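PDB 6IXO: myosin-2 from Saccharomyces cerevisiae, which carries organelles and other cargo along polarized actin cables, gripping receptor proteins through the globular cargo-binding tail domain that this chain represents. Local coordinates for residues W214-S218 / F219-N223. Residues are numbered along the deposited sequence; the frame is centred on the assembly and turned at random.
Sequences WCMKS and FHIEN. With SO4 (sulfate ion), chain B.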
loop_
_atom_site.group_PDB
_atom_site.type_symbol
_atom_site.label_atom_id
_atom_site.label_comp_id
_atom_site.label_asym_id
_atom_site.label_seq_id
_atom_site.Cartn_x
_atom_site.Cartn_y
_atom_site.Cartn_z
ATOM N N TRP A 214 -1.342 8.936 7.582
ATOM C CA TRP A 214 -1.622 10.367 7.344
ATOM C C TRP A 214 -1.636 10.732 5.859
ATOM O O TRP A 214 -2.399 11.611 5.456
ATOM C CB TRP A 214 -0.616 11.240 8.089
ATOM C CG TRP A 214 -0.980 11.365 9.510
ATOM C CD1 TRP A 214 -0.320 10.820 10.599
ATOM C CD2 TRP A 214 -2.144 12.017 10.026
ATOM N NE1 TRP A 214 -1.003 11.144 11.753
ATOM C CE2 TRP A 214 -2.123 11.870 11.426
ATOM C CE3 TRP A 214 -3.205 12.722 9.431
ATOM C CZ2 TRP A 214 -3.122 12.402 12.249
ATOM C CZ3 TRP A 214 -4.184 13.248 10.242
ATOM C CH2 TRP A 214 -4.141 13.085 11.638
ATOM N N CYS A 215 -0.824 10.043 5.039
ATOM C CA CYS A 215 -0.835 10.286 3.572
ATOM C C CYS A 215 -2.168 9.849 2.999
ATOM O O CYS A 215 -2.799 10.563 2.187
ATOM C CB CYS A 215 0.340 9.540 2.872
ATOM S SG CYS A 215 1.918 10.387 3.156
ATOM N N MET A 216 -2.630 8.678 3.430
ATOM C CA MET A 216 -3.941 8.197 2.990
ATOM C C MET A 216 -5.078 9.063 3.470
ATOM O O MET A 216 -6.011 9.371 2.703
ATOM C CB MET A 216 -4.151 6.765 3.445
ATOM C CG MET A 216 -3.160 5.870 2.719
ATOM S SD MET A 216 -3.880 4.283 2.417
ATOM C CE MET A 216 -2.577 3.497 1.480
ATOM N N LYS A 217 -5.017 9.478 4.732
ATOM C CA LYS A 217 -6.037 10.399 5.246
ATOM C C LYS A 217 -6.041 11.761 4.516
ATOM O O LYS A 217 -7.102 12.274 4.062
ATOM C CB LYS A 217 -5.821 10.600 6.761
ATOM C CG LYS A 217 -6.924 11.413 7.400
ATOM C CD LYS A 217 -7.047 11.170 8.900
ATOM C CE LYS A 217 -8.340 11.831 9.424
ATOM N NZ LYS A 217 -8.697 11.391 10.808
ATOM N N SER A 218 -4.853 12.355 4.403
ATOM C CA SER A 218 -4.752 13.705 3.853
ATOM C C SER A 218 -5.054 13.687 2.377
ATOM O O SER A 218 -5.568 14.687 1.848
ATOM C CB SER A 218 -3.377 14.321 4.066
ATOM O OG SER A 218 -3.102 14.529 5.444
ATOM N N PHE A 219 -4.720 12.579 1.704
ATOM C CA PHE A 219 -4.914 12.527 0.248
ATOM C C PHE A 219 -6.278 11.970 -0.113
ATOM O O PHE A 219 -6.497 11.596 -1.269
ATOM C CB PHE A 219 -3.825 11.694 -0.456
ATOM C CG PHE A 219 -2.447 12.294 -0.369
ATOM C CD1 PHE A 219 -2.242 13.521 0.265
ATOM C CD2 PHE A 219 -1.341 11.610 -0.888
ATOM C CE1 PHE A 219 -0.967 14.072 0.384
ATOM C CE2 PHE A 219 -0.070 12.152 -0.782
ATOM C CZ PHE A 219 0.118 13.394 -0.140
ATOM N N HIS A 220 -7.171 11.903 0.881
ATOM C CA HIS A 220 -8.557 11.492 0.687
ATOM C C HIS A 220 -8.669 10.093 0.094
ATOM O O HIS A 220 -9.472 9.848 -0.780
ATOM C CB HIS A 220 -9.287 12.516 -0.216
ATOM C CG HIS A 220 -9.083 13.933 0.222
ATOM N ND1 HIS A 220 -9.654 14.441 1.370
ATOM C CD2 HIS A 220 -8.352 14.937 -0.314
ATOM C CE1 HIS A 220 -9.299 15.704 1.510
ATOM N NE2 HIS A 220 -8.510 16.032 0.503
ATOM N N ILE A 221 -7.861 9.170 0.576
ATOM C CA ILE A 221 -7.916 7.802 0.079
ATOM C C ILE A 221 -8.977 7.038 0.829
ATOM O O ILE A 221 -9.073 7.147 2.049
ATOM C CB ILE A 221 -6.573 7.058 0.259
ATOM C CG1 ILE A 221 -5.472 7.766 -0.514
ATOM C CG2 ILE A 221 -6.702 5.611 -0.232
ATOM C CD1 ILE A 221 -5.754 7.829 -1.995
ATOM N N GLU A 222 -9.741 6.235 0.106
ATOM C CA GLU A 222 -10.811 5.428 0.694
ATOM C C GLU A 222 -10.282 4.481 1.826
ATOM O O GLU A 222 -9.273 3.800 1.652
ATOM C CB GLU A 222 -11.503 4.662 -0.452
ATOM C CG GLU A 222 -12.340 5.572 -1.472
ATOM C CD GLU A 222 -11.546 6.164 -2.694
ATOM O OE1 GLU A 222 -12.209 6.557 -3.713
ATOM O OE2 GLU A 222 -10.287 6.276 -2.658
ATOM N N ASN A 223 -10.958 4.470 2.983
ATOM C CA ASN A 223 -10.483 3.724 4.153
ATOM C C ASN A 223 -10.263 2.225 3.907
ATOM O O ASN A 223 -9.402 1.610 4.548
ATOM C CB ASN A 223 -11.449 3.906 5.337
ATOM C CG ASN A 223 -11.181 5.186 6.129
ATOM O OD1 ASN A 223 -10.127 5.819 5.983
ATOM N ND2 ASN A 223 -12.137 5.569 6.983
HETATM S S SO4 B . -1.013 10.266 15.339
HETATM O O1 SO4 B . -0.606 9.309 16.363
HETATM O O2 SO4 B . 0.162 10.957 14.811
HETATM O O3 SO4 B . -1.939 11.231 15.922
HETATM O O4 SO4 B . -1.677 9.559 14.251
#
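The carbonyl oxygen of Met-216 takes the backbone N-H of Ile-221 at 2.8 Å, N to O, a nearly straight bond (165°) lying in the carbonyl plane. One acceptor earlier, Cys-215 O takes Phe-219 N at 2.8 Å, the last i to i+4 helical bond. His-220 N goes to Lys-217 O at a longer 3.2 Å, arriving well above the carbonyl plane and away from either lone pair. His-220 can turn the chain this way because its phi is positive (59°).

Ile-221 CB packs against Met-216 CB at 4.0 Å, and Ile-221 CG2, anti to its own nitrogen, comes near the Met-216 sulfur. With CG of Phe-219 beside the backbone N (chi1 -66°), the ring folds back so that the Cys-215 carbonyl carbon sits over one face; Cys-215 SG lies obliquely, 5.2 Å from the ring centroid. Val-102 of helix 97-124 touches both Phe-219 and Ile-221.

Ser-218 O lies over one face of the His-220 imidazole, 3.4 Å above its plane. The NE2 of that ring is hydrogen-bonded to Leu-46 O. Farther back, Trp-214 NE1 makes two weak hydrogen bonds to a sulfate ion, probably from the crystallisation liquor, which also bonds to His-274 NE2.

Together the 6→1 bond from Ile-221 to Met-216, the inner bond from His-220 to Lys-217 and the apolar Met-216/Ile-221 pair make a Schellman motif, ending helix 202-218 and leading into helix 223-247.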